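Local coordinates for cytochrome c-552/4 domain-containing protein (PDB 4QO5) that binds eight c-type hemes as a membrane-associated multiheme cytochrome and probably transfers electrons along them, at residues H135-T147 / P457-V470. Residues are numbered along the deposited sequence; the frame is centred on the assembly and turned at random.
With CA (calcium ion), chain J; NAG (2-acetamido-2-deoxy-beta-D-glucopyranose), chain K; HEC (heme c), chain E.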
ATOM      1  N   HIS A 135      -2.185 -24.660 -19.041  1.00 26.83           N
ATOM      2  CA  HIS A 135      -2.222 -26.052 -19.476  1.00 25.67           C
ATOM      3  C   HIS A 135      -2.273 -27.042 -18.312  1.00 31.34           C
ATOM      4  O   HIS A 135      -2.063 -28.239 -18.492  1.00 31.32           O
ATOM      5  CB  HIS A 135      -1.044 -26.358 -20.397  1.00 28.43           C
ATOM      6  CG  HIS A 135      -1.215 -25.807 -21.777  1.00 37.53           C
ATOM      7  ND1 HIS A 135      -0.810 -26.483 -22.906  1.00 41.13           N
ATOM      8  CD2 HIS A 135      -1.770 -24.649 -22.210  1.00 42.84           C
ATOM      9  CE1 HIS A 135      -1.102 -25.764 -23.976  1.00 44.96           C
ATOM     10  NE2 HIS A 135      -1.684 -24.646 -23.582  1.00 40.98           N
ATOM     11  N   ASN A 136      -2.532 -26.532 -17.115  1.00 24.23           N
ATOM     12  CA  ASN A 136      -2.870 -27.380 -15.981  1.00 23.70           C
ATOM     13  C   ASN A 136      -4.387 -27.345 -15.844  1.00 31.51           C
ATOM     14  O   ASN A 136      -4.962 -26.276 -15.585  1.00 29.73           O
ATOM     15  CB  ASN A 136      -2.195 -26.855 -14.702  1.00 25.84           C
ATOM     16  CG  ASN A 136      -2.410 -27.760 -13.508  1.00 29.29           C
ATOM     17  OD1 ASN A 136      -3.543 -28.133 -13.190  1.00 26.48           O
ATOM     18  ND2 ASN A 136      -1.315 -28.133 -12.842  1.00 26.95           N
ATOM     19  N   PRO A 137      -5.049 -28.498 -16.026  1.00 27.24           N
ATOM     20  CA  PRO A 137      -6.517 -28.472 -16.044  1.00 33.97           C
ATOM     21  C   PRO A 137      -7.115 -27.966 -14.733  1.00 32.64           C
ATOM     22  O   PRO A 137      -8.130 -27.277 -14.771  1.00 32.30           O
ATOM     23  CB  PRO A 137      -6.903 -29.931 -16.318  1.00 34.33           C
ATOM     24  CG  PRO A 137      -5.699 -30.730 -15.961  1.00 39.36           C
ATOM     25  CD  PRO A 137      -4.512 -29.854 -16.240  1.00 32.88           C
ATOM     26  N   ILE A 138      -6.492 -28.283 -13.601  1.00 25.24           N
ATOM     27  CA  ILE A 138      -6.993 -27.798 -12.315  1.00 25.16           C
ATOM     28  C   ILE A 138      -6.767 -26.302 -12.171  1.00 23.43           C
ATOM     29  O   ILE A 138      -7.679 -25.571 -11.799  1.00 27.11           O
ATOM     30  CB  ILE A 138      -6.335 -28.530 -11.119  1.00 29.82           C
ATOM     31  CG1 ILE A 138      -6.564 -30.035 -11.220  1.00 29.19           C
ATOM     32  CG2 ILE A 138      -6.880 -28.000  -9.793  1.00 25.39           C
ATOM     33  CD1 ILE A 138      -8.019 -30.443 -11.253  1.00 35.16           C
ATOM     34  N   TYR A 139      -5.563 -25.833 -12.489  1.00 21.89           N
ATOM     35  CA  TYR A 139      -5.277 -24.412 -12.320  1.00 19.64           C
ATOM     36  C   TYR A 139      -6.073 -23.589 -13.324  1.00 23.70           C
ATOM     37  O   TYR A 139      -6.498 -22.476 -13.027  1.00 23.02           O
ATOM     38  CB  TYR A 139      -3.781 -24.101 -12.451  1.00 21.99           C
ATOM     39  CG  TYR A 139      -2.910 -24.876 -11.469  1.00 26.63           C
ATOM     40  CD1 TYR A 139      -3.476 -25.586 -10.418  1.00 27.12           C
ATOM     41  CD2 TYR A 139      -1.524 -24.898 -11.603  1.00 23.84           C
ATOM     42  CE1 TYR A 139      -2.687 -26.310  -9.532  1.00 29.76           C
ATOM     43  CE2 TYR A 139      -0.725 -25.611 -10.715  1.00 24.06           C
ATOM     44  CZ  TYR A 139      -1.315 -26.314  -9.687  1.00 28.37           C
ATOM     45  OH  TYR A 139      -0.530 -27.033  -8.811  1.00 31.97           O
ATOM     46  N   ARG A 140      -6.271 -24.142 -14.514  1.00 23.95           N
ATOM     47  CA  ARG A 140      -7.058 -23.439 -15.523  1.00 21.65           C
ATOM     48  C   ARG A 140      -8.518 -23.325 -15.096  1.00 22.12           C
ATOM     49  O   ARG A 140      -9.207 -22.349 -15.431  1.00 25.90           O
ATOM     50  CB  ARG A 140      -6.925 -24.139 -16.879  1.00 20.98           C
ATOM     51  CG  ARG A 140      -7.780 -23.555 -17.980  1.00 25.26           C
ATOM     52  CD  ARG A 140      -7.453 -22.082 -18.218  1.00 27.92           C
ATOM     53  NE  ARG A 140      -8.056 -21.594 -19.457  1.00 28.38           N
ATOM     54  CZ  ARG A 140      -7.599 -21.892 -20.671  1.00 28.95           C
ATOM     55  NH1 ARG A 140      -6.537 -22.679 -20.804  1.00 29.40           N
ATOM     56  NH2 ARG A 140      -8.198 -21.403 -21.749  1.00 27.03           N
ATOM     57  N   ALA A 141      -8.990 -24.320 -14.351  1.00 23.51           N
ATOM     58  CA  ALA A 141     -10.334 -24.266 -13.805  1.00 25.70           C
ATOM     59  C   ALA A 141     -10.460 -23.108 -12.812  1.00 25.71           C
ATOM     60  O   ALA A 141     -11.499 -22.441 -12.747  1.00 25.12           O
ATOM     61  CB  ALA A 141     -10.693 -25.582 -13.153  1.00 26.35           C
ATOM     62  N   LEU A 142      -9.395 -22.862 -12.051  1.00 24.32           N
ATOM     63  CA  LEU A 142      -9.368 -21.737 -11.119  1.00 25.28           C
ATOM     64  C   LEU A 142      -9.371 -20.416 -11.892  1.00 25.69           C
ATOM     65  O   LEU A 142     -10.099 -19.479 -11.540  1.00 24.07           O
ATOM     66  CB  LEU A 142      -8.149 -21.819 -10.199  1.00 24.23           C
ATOM     67  CG  LEU A 142      -8.066 -20.717  -9.130  1.00 28.21           C
ATOM     68  CD1 LEU A 142      -9.324 -20.713  -8.273  1.00 27.82           C
ATOM     69  CD2 LEU A 142      -6.828 -20.915  -8.266  1.00 27.79           C
ATOM     70  N   VAL A 143      -8.562 -20.351 -12.949  1.00 23.37           N
ATOM     71  CA  VAL A 143      -8.551 -19.193 -13.842  1.00 26.35           C
ATOM     72  C   VAL A 143      -9.964 -18.914 -14.318  1.00 26.88           C
ATOM     73  O   VAL A 143     -10.482 -17.801 -14.189  1.00 23.79           O
ATOM     74  CB  VAL A 143      -7.646 -19.417 -15.079  1.00 26.95           C
ATOM     75  CG1 VAL A 143      -7.911 -18.348 -16.136  1.00 22.68           C
ATOM     76  CG2 VAL A 143      -6.171 -19.437 -14.682  1.00 23.43           C
ATOM     77  N   ASN A 144     -10.599 -19.948 -14.847  1.00 23.52           N
ATOM     78  CA  ASN A 144     -11.949 -19.821 -15.345  1.00 25.24           C
ATOM     79  C   ASN A 144     -13.000 -19.395 -14.343  1.00 26.63           C
ATOM     80  O   ASN A 144     -13.850 -18.550 -14.650  1.00 26.08           O
ATOM     81  CB  ASN A 144     -12.376 -21.134 -15.929  1.00 29.90           C
ATOM     82  CG  ASN A 144     -12.081 -21.199 -17.349  1.00 38.63           C
ATOM     83  OD1 ASN A 144     -10.985 -20.797 -17.796  1.00 22.44           O
ATOM     84  ND2 ASN A 144     -13.075 -21.621 -18.118  1.00 51.91           N
ATOM     85  N   ALA A 145     -12.960 -20.006 -13.162  1.00 23.95           N
ATOM     86  CA  ALA A 145     -13.922 -19.673 -12.109  1.00 23.11           C
ATOM     87  C   ALA A 145     -13.758 -18.230 -11.654  1.00 25.73           C
ATOM     88  O   ALA A 145     -14.699 -17.616 -11.133  1.00 28.72           O
ATOM     89  CB  ALA A 145     -13.760 -20.629 -10.921  1.00 25.99           C
ATOM     90  N   SER A 146     -12.562 -17.683 -11.856  1.00 24.00           N
ATOM     91  CA  SER A 146     -12.241 -16.366 -11.320  1.00 24.04           C
ATOM     92  C   SER A 146     -12.478 -15.237 -12.309  1.00 25.73           C
ATOM     93  O   SER A 146     -12.473 -14.080 -11.923  1.00 27.05           O
ATOM     94  CB  SER A 146     -10.784 -16.320 -10.853  1.00 25.36           C
ATOM     95  OG  SER A 146     -10.527 -17.298  -9.864  1.00 24.83           O
ATOM     96  N   THR A 147     -12.666 -15.568 -13.587  1.00 21.80           N
ATOM     97  CA  THR A 147     -12.661 -14.550 -14.632  1.00 24.99           C
ATOM     98  C   THR A 147     -13.774 -14.707 -15.654  1.00 26.32           C
ATOM     99  O   THR A 147     -13.795 -14.005 -16.664  1.00 28.00           O
ATOM    100  CB  THR A 147     -11.338 -14.578 -15.408  1.00 26.92           C
ATOM    101  OG1 THR A 147     -11.175 -15.877 -15.996  1.00 24.45           O
ATOM    102  CG2 THR A 147     -10.159 -14.286 -14.482  1.00 24.93           C
ATOM    103  N   PRO A 457     -13.751 -29.547 -13.456  1.00 36.39           N
ATOM    104  CA  PRO A 457     -12.981 -28.939 -12.357  1.00 31.68           C
ATOM    105  C   PRO A 457     -13.349 -27.483 -12.012  1.00 25.77           C
ATOM    106  O   PRO A 457     -13.017 -27.026 -10.916  1.00 26.31           O
ATOM    107  CB  PRO A 457     -11.532 -29.004 -12.857  1.00 37.01           C
ATOM    108  CG  PRO A 457     -11.526 -29.966 -13.971  1.00 37.54           C
ATOM    109  CD  PRO A 457     -12.889 -29.974 -14.573  1.00 39.79           C
ATOM    110  N   VAL A 458     -14.011 -26.757 -12.903  1.00 27.63           N
ATOM    111  CA  VAL A 458     -14.418 -25.400 -12.550  1.00 26.00           C
ATOM    112  C   VAL A 458     -15.361 -25.430 -11.339  1.00 25.49           C
ATOM    113  O   VAL A 458     -15.438 -24.470 -10.579  1.00 27.33           O
ATOM    114  CB  VAL A 458     -15.067 -24.660 -13.752  1.00 28.78           C
ATOM    115  CG1 VAL A 458     -16.404 -25.292 -14.108  1.00 33.31           C
ATOM    116  CG2 VAL A 458     -15.237 -23.172 -13.443  1.00 33.17           C
ATOM    117  N   THR A 459     -16.054 -26.557 -11.151  1.00 27.08           N
ATOM    118  CA  THR A 459     -17.005 -26.718 -10.051  1.00 28.35           C
ATOM    119  C   THR A 459     -16.336 -26.830  -8.686  1.00 30.05           C
ATOM    120  O   THR A 459     -17.016 -26.853  -7.655  1.00 30.33           O
ATOM    121  CB  THR A 459     -17.893 -27.966 -10.250  1.00 30.47           C
ATOM    122  OG1 THR A 459     -17.084 -29.155 -10.183  1.00 30.06           O
ATOM    123  CG2 THR A 459     -18.604 -27.901 -11.582  1.00 31.64           C
ATOM    124  N   LEU A 460     -15.009 -26.918  -8.677  1.00 28.70           N
ATOM    125  CA  LEU A 460     -14.254 -26.930  -7.429  1.00 27.50           C
ATOM    126  C   LEU A 460     -14.179 -25.541  -6.820  1.00 30.70           C
ATOM    127  O   LEU A 460     -13.962 -25.411  -5.619  1.00 26.15           O
ATOM    128  CB  LEU A 460     -12.829 -27.424  -7.667  1.00 30.88           C
ATOM    129  CG  LEU A 460     -12.677 -28.883  -8.085  1.00 36.26           C
ATOM    130  CD1 LEU A 460     -11.291 -29.115  -8.674  1.00 34.26           C
ATOM    131  CD2 LEU A 460     -12.907 -29.768  -6.860  1.00 34.68           C
ATOM    132  N   PHE A 461     -14.366 -24.513  -7.653  1.00 27.29           N
ATOM    133  CA  PHE A 461     -13.972 -23.157  -7.297  1.00 27.16           C
ATOM    134  C   PHE A 461     -15.051 -22.119  -7.587  1.00 31.13           C
ATOM    135  O   PHE A 461     -14.773 -20.922  -7.526  1.00 27.02           O
ATOM    136  CB  PHE A 461     -12.730 -22.728  -8.096  1.00 26.24           C
ATOM    137  CG  PHE A 461     -11.583 -23.694  -8.025  1.00 26.92           C
ATOM    138  CD1 PHE A 461     -10.937 -23.940  -6.821  1.00 26.32           C
ATOM    139  CD2 PHE A 461     -11.124 -24.323  -9.172  1.00 25.26           C
ATOM    140  CE1 PHE A 461      -9.877 -24.821  -6.762  1.00 27.54           C
ATOM    141  CE2 PHE A 461     -10.073 -25.199  -9.122  1.00 28.95           C
ATOM    142  CZ  PHE A 461      -9.440 -25.447  -7.916  1.00 28.27           C
ATOM    143  N   ASP A 462     -16.264 -22.565  -7.902  1.00 27.94           N
ATOM    144  CA  ASP A 462     -17.254 -21.661  -8.480  1.00 30.19           C
ATOM    145  C   ASP A 462     -18.316 -21.142  -7.515  1.00 30.32           C
ATOM    146  O   ASP A 462     -19.173 -20.351  -7.905  1.00 31.64           O
ATOM    147  CB  ASP A 462     -17.912 -22.286  -9.724  1.00 28.18           C
ATOM    148  CG  ASP A 462     -18.657 -23.575  -9.418  1.00 32.88           C
ATOM    149  OD1 ASP A 462     -18.603 -24.043  -8.266  1.00 31.97           O
ATOM    150  OD2 ASP A 462     -19.274 -24.140 -10.355  1.00 35.21           O
ATOM    151  N   GLU A 463     -18.257 -21.570  -6.260  1.00 25.01           N
ATOM    152  CA  GLU A 463     -19.218 -21.103  -5.274  1.00 25.03           C
ATOM    153  C   GLU A 463     -18.532 -20.423  -4.091  1.00 26.42           C
ATOM    154  O   GLU A 463     -17.335 -20.587  -3.879  1.00 29.14           O
ATOM    155  CB  GLU A 463     -20.104 -22.249  -4.783  1.00 28.16           C
ATOM    156  CG  GLU A 463     -20.970 -22.866  -5.849  1.00 32.92           C
ATOM    157  CD  GLU A 463     -21.585 -24.179  -5.390  1.00 38.28           C
ATOM    158  OE1 GLU A 463     -22.680 -24.147  -4.793  1.00 36.55           O
ATOM    159  OE2 GLU A 463     -20.965 -25.239  -5.620  1.00 29.89           O
ATOM    160  N   TYR A 464     -19.307 -19.659  -3.334  1.00 25.82           N
ATOM    161  CA  TYR A 464     -18.760 -18.807  -2.279  1.00 23.68           C
ATOM    162  C   TYR A 464     -17.953 -19.557  -1.216  1.00 26.42           C
ATOM    163  O   TYR A 464     -16.825 -19.175  -0.923  1.00 23.42           O
ATOM    164  CB  TYR A 464     -19.865 -17.962  -1.631  1.00 27.11           C
ATOM    165  CG  TYR A 464     -19.343 -16.980  -0.609  1.00 26.55           C
ATOM    166  CD1 TYR A 464     -18.522 -15.925  -0.990  1.00 28.85           C
ATOM    167  CD2 TYR A 464     -19.653 -17.115   0.739  1.00 31.05           C
ATOM    168  CE1 TYR A 464     -18.031 -15.030  -0.060  1.00 29.83           C
ATOM    169  CE2 TYR A 464     -19.164 -16.223   1.677  1.00 30.90           C
ATOM    170  CZ  TYR A 464     -18.353 -15.180   1.266  1.00 33.35           C
ATOM    171  OH  TYR A 464     -17.868 -14.272   2.179  1.00 33.21           O
ATOM    172  N   ILE A 465     -18.509 -20.616  -0.640  1.00 23.36           N
ATOM    173  CA  ILE A 465     -17.757 -21.362   0.376  1.00 28.81           C
ATOM    174  C   ILE A 465     -16.486 -22.001  -0.207  1.00 28.92           C
ATOM    175  O   ILE A 465     -15.489 -22.171   0.498  1.00 25.84           O
ATOM    176  CB  ILE A 465     -18.619 -22.422   1.115  1.00 29.46           C
ATOM    177  CG1 ILE A 465     -17.896 -22.884   2.392  1.00 36.27           C
ATOM    178  CG2 ILE A 465     -18.956 -23.593   0.199  1.00 29.96           C
ATOM    179  CD1 ILE A 465     -18.765 -23.601   3.392  1.00 33.97           C
ATOM    180  N   GLU A 466     -16.511 -22.326  -1.499  1.00 24.19           N
ATOM    181  CA  GLU A 466     -15.334 -22.884  -2.157  1.00 24.10           C
ATOM    182  C   GLU A 466     -14.256 -21.805  -2.300  1.00 24.63           C
ATOM    183  O   GLU A 466     -13.064 -22.067  -2.151  1.00 24.90           O
ATOM    184  CB  GLU A 466     -15.720 -23.490  -3.517  1.00 27.31           C
ATOM    185  CG  GLU A 466     -16.619 -24.724  -3.371  1.00 29.40           C
ATOM    186  CD  GLU A 466     -17.417 -25.078  -4.619  1.00 27.06           C
ATOM    187  OE1 GLU A 466     -17.470 -24.268  -5.569  1.00 27.04           O
ATOM    188  OE2 GLU A 466     -18.010 -26.178  -4.632  1.00 30.26           O
ATOM    189  N   LYS A 467     -14.678 -20.571  -2.548  1.00 24.08           N
ATOM    190  CA  LYS A 467     -13.720 -19.476  -2.648  1.00 22.84           C
ATOM    191  C   LYS A 467     -13.117 -19.134  -1.281  1.00 25.92           C
ATOM    192  O   LYS A 467     -11.970 -18.692  -1.193  1.00 26.08           O
ATOM    193  CB  LYS A 467     -14.371 -18.252  -3.308  1.00 25.22           C
ATOM    194  CG  LYS A 467     -14.669 -18.475  -4.817  1.00 23.65           C
ATOM    195  CD  LYS A 467     -15.568 -17.366  -5.344  1.00 30.21           C
ATOM    196  CE  LYS A 467     -16.288 -17.764  -6.626  1.00 30.60           C
ATOM    197  NZ  LYS A 467     -15.334 -18.053  -7.725  1.00 34.33           N
ATOM    198  N   LEU A 468     -13.888 -19.335  -0.219  1.00 22.91           N
ATOM    199  CA  LEU A 468     -13.355 -19.165   1.131  1.00 22.46           C
ATOM    200  C   LEU A 468     -12.249 -20.185   1.372  1.00 24.53           C
ATOM    201  O   LEU A 468     -11.208 -19.866   1.935  1.00 24.34           O
ATOM    202  CB  LEU A 468     -14.461 -19.316   2.175  1.00 24.08           C
ATOM    203  CG  LEU A 468     -15.526 -18.213   2.170  1.00 29.40           C
ATOM    204  CD1 LEU A 468     -16.536 -18.462   3.284  1.00 28.12           C
ATOM    205  CD2 LEU A 468     -14.873 -16.849   2.337  1.00 30.40           C
ATOM    206  N   TRP A 469     -12.469 -21.415   0.923  1.00 25.41           N
ATOM    207  CA  TRP A 469     -11.444 -22.439   1.037  1.00 24.96           C
ATOM    208  C   TRP A 469     -10.193 -22.039   0.246  1.00 26.27           C
ATOM    209  O   TRP A 469      -9.081 -22.115   0.761  1.00 23.85           O
ATOM    210  CB  TRP A 469     -11.998 -23.773   0.570  1.00 24.49           C
ATOM    211  CG  TRP A 469     -10.954 -24.822   0.281  1.00 24.41           C
ATOM    212  CD1 TRP A 469     -10.156 -25.482   1.198  1.00 21.95           C
ATOM    213  CD2 TRP A 469     -10.611 -25.346  -1.003  1.00 20.60           C
ATOM    214  NE1 TRP A 469      -9.338 -26.376   0.537  1.00 23.49           N
ATOM    215  CE2 TRP A 469      -9.600 -26.313  -0.809  1.00 24.19           C
ATOM    216  CE3 TRP A 469     -11.064 -25.091  -2.311  1.00 23.07           C
ATOM    217  CZ2 TRP A 469      -9.036 -27.034  -1.871  1.00 29.57           C
ATOM    218  CZ3 TRP A 469     -10.505 -25.806  -3.359  1.00 28.09           C
ATOM    219  CH2 TRP A 469      -9.500 -26.769  -3.130  1.00 27.82           C
ATOM    220  N   VAL A 470     -10.381 -21.597  -0.996  1.00 23.01           N
ATOM    221  CA  VAL A 470      -9.261 -21.123  -1.812  1.00 24.37           C
ATOM    222  C   VAL A 470      -8.415 -20.078  -1.078  1.00 22.37           C
ATOM    223  O   VAL A 470      -7.188 -20.198  -1.020  1.00 25.54           O
ATOM    224  CB  VAL A 470      -9.723 -20.577  -3.196  1.00 24.70           C
ATOM    225  CG1 VAL A 470      -8.565 -19.887  -3.914  1.00 21.55           C
ATOM    226  CG2 VAL A 470     -10.277 -21.707  -4.060  1.00 25.93           C
TER
HETATM  227 CA    CA J 609     -18.921 -25.906  -6.803  1.00 30.08          CA
HETATM  228  C1  NAG K 610     -11.173 -22.920 -19.748  1.00 37.40           C
HETATM  229  C2  NAG K 610     -11.695 -24.313 -19.784  1.00 33.69           C
HETATM  230  C3  NAG K 610     -11.721 -24.778 -21.231  1.00 34.63           C
HETATM  231  C4  NAG K 610     -12.556 -23.803 -22.072  1.00 37.01           C
HETATM  232  C5  NAG K 610     -12.142 -22.345 -21.818  1.00 36.11           C
HETATM  233  C6  NAG K 610     -13.076 -21.337 -22.451  1.00 38.92           C
HETATM  234  C7  NAG K 610     -11.267 -25.654 -17.756  1.00 31.84           C
HETATM  235  C8  NAG K 610     -10.296 -26.562 -17.059  1.00 30.21           C
HETATM  236  N2  NAG K 610     -10.886 -25.202 -18.957  1.00 32.52           N
HETATM  237  O3  NAG K 610     -12.232 -26.103 -21.297  1.00 39.23           O
HETATM  238  O4  NAG K 610     -12.377 -24.056 -23.456  1.00 44.22           O
HETATM  239  O5  NAG K 610     -12.096 -22.055 -20.414  1.00 32.13           O
HETATM  240  O6  NAG K 610     -14.440 -21.706 -22.306  1.00 43.02           O
HETATM  241  O7  NAG K 610     -12.350 -25.359 -17.252  1.00 31.08           O
HETATM  242 FE   HEC E 604      -0.649 -16.325 -10.353  1.00 22.23          FE
HETATM  243  CHA HEC E 604       1.816 -18.533  -9.270  1.00 22.11           C
HETATM  244  CHB HEC E 604      -2.849 -18.944 -10.441  1.00 23.62           C
HETATM  245  CHC HEC E 604      -3.192 -14.178 -11.228  1.00 22.02           C
HETATM  246  CHD HEC E 604       1.386 -13.682  -9.722  1.00 21.50           C
HETATM  247  NA  HEC E 604      -0.528 -18.330  -9.881  1.00 21.18           N
HETATM  248  C1A HEC E 604       0.590 -19.068  -9.572  1.00 22.34           C
HETATM  249  C2A HEC E 604       0.240 -20.474  -9.624  1.00 24.42           C
HETATM  250  C3A HEC E 604      -1.051 -20.552  -9.940  1.00 22.53           C
HETATM  251  C4A HEC E 604      -1.556 -19.219 -10.101  1.00 20.31           C
HETATM  252  CMA HEC E 604      -1.939 -21.802 -10.108  1.00 23.44           C
HETATM  253  CAA HEC E 604       1.195 -21.666  -9.380  1.00 21.68           C
HETATM  254  CBA HEC E 604       1.553 -22.168 -10.784  1.00 26.48           C
HETATM  255  CGA HEC E 604       2.579 -23.280 -10.770  1.00 33.65           C
HETATM  256  O1A HEC E 604       2.229 -24.432 -11.135  1.00 33.68           O
HETATM  257  O2A HEC E 604       3.743 -23.009 -10.396  1.00 38.47           O
HETATM  258  NB  HEC E 604      -2.585 -16.542 -10.769  1.00 21.03           N
HETATM  259  C1B HEC E 604      -3.332 -17.693 -10.719  1.00 21.52           C
HETATM  260  C2B HEC E 604      -4.687 -17.410 -11.112  1.00 22.39           C
HETATM  261  C3B HEC E 604      -4.783 -16.082 -11.250  1.00 29.80           C
HETATM  262  C4B HEC E 604      -3.460 -15.523 -11.109  1.00 24.89           C
HETATM  263  CMB HEC E 604      -5.816 -18.472 -11.092  1.00 23.55           C
HETATM  264  CAB HEC E 604      -5.976 -15.145 -11.553  1.00 33.33           C
HETATM  265  CBB HEC E 604      -7.418 -15.612 -11.261  1.00 28.77           C
HETATM  266  NC  HEC E 604      -0.923 -14.349 -10.417  1.00 22.68           N
HETATM  267  C1C HEC E 604      -1.985 -13.621 -10.904  1.00 25.59           C
HETATM  268  C2C HEC E 604      -1.549 -12.262 -11.154  1.00 20.99           C
HETATM  269  C3C HEC E 604      -0.349 -12.186 -10.559  1.00 25.19           C
HETATM  270  C4C HEC E 604       0.110 -13.476 -10.202  1.00 23.18           C
HETATM  271  CMC HEC E 604      -2.548 -11.135 -11.525  1.00 22.13           C
HETATM  272  CAC HEC E 604       0.669 -11.091 -10.290  1.00 33.20           C
HETATM  273  CBC HEC E 604      -0.016  -9.893  -9.565  1.00 34.75           C
HETATM  274  ND  HEC E 604       1.294 -16.136  -9.624  1.00 22.53           N
HETATM  275  C1D HEC E 604       1.921 -14.919  -9.424  1.00 23.04           C
HETATM  276  C2D HEC E 604       3.207 -15.147  -8.822  1.00 20.20           C
HETATM  277  C3D HEC E 604       3.339 -16.655  -8.663  1.00 20.18           C
HETATM  278  C4D HEC E 604       2.108 -17.190  -9.188  1.00 23.51           C
HETATM  279  CMD HEC E 604       4.233 -14.083  -8.422  1.00 23.29           C
HETATM  280  CAD HEC E 604       4.513 -17.444  -8.037  1.00 19.44           C
HETATM  281  CBD HEC E 604       4.394 -17.281  -6.525  1.00 22.34           C
HETATM  282  CGD HEC E 604       5.352 -18.187  -5.798  1.00 21.28           C
HETATM  283  O1D HEC E 604       5.605 -17.923  -4.597  1.00 23.69           O
HETATM  284  O2D HEC E 604       5.864 -19.156  -6.402  1.00 22.44           O
HETATM  285  O   HOH W   1     -16.905 -18.250  -9.801  1.00 40.24           O
HETATM  286  O   HOH W   2     -12.507 -18.556  -7.939  1.00 48.34           O
HETATM  287  O   HOH W   3     -20.328 -26.188  -8.697  1.00 30.41           O
HETATM  288  O   HOH W   4      -1.305 -15.934  -7.955  1.00 31.95           O
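With CG of Phe461 anti to its carbonyl carbon (chi1 -52°) and CG of Leu142 set opposite the backbone N (chi1 -177°), the two side chains cross at about a right angle. CD1 of Leu142 sits over one ring face, 4.0 Å from the centroid and 23° off the normal, a CH-pi contact; CB of Leu460 covers the opposite face, so the ring is sandwiched. Small residues let the backbones close in: CB of Ala141 packs 3.5 Å from CB of Pro457, and CB of Ala145 lies 3.7 Å from CB of Phe461. Helix 137-147, N-capped by Asn136, is wedged between a heme and the calcium-bound segment. Tyr139, Val143 and Ser146, with Leu142 itself, line a heme c pocket, while main-chain O of Thr459 and His451, one carboxylate oxygen each of Asp462 and Glu463, both of Glu466 and a water bind calcium where the 457-463 turn enters helix 464-485. Polar bridging lies at the Ala145 end. Lys467, bent at chi4, sends NZ to Phe461 O at 2.9 Å, in the carbonyl plane, and to two waters: one donates to Ala145 O (2.7 Å), the other to Ser146 OG. A neighbouring subunit packs Tyr499 against both Lys467 and Ser146.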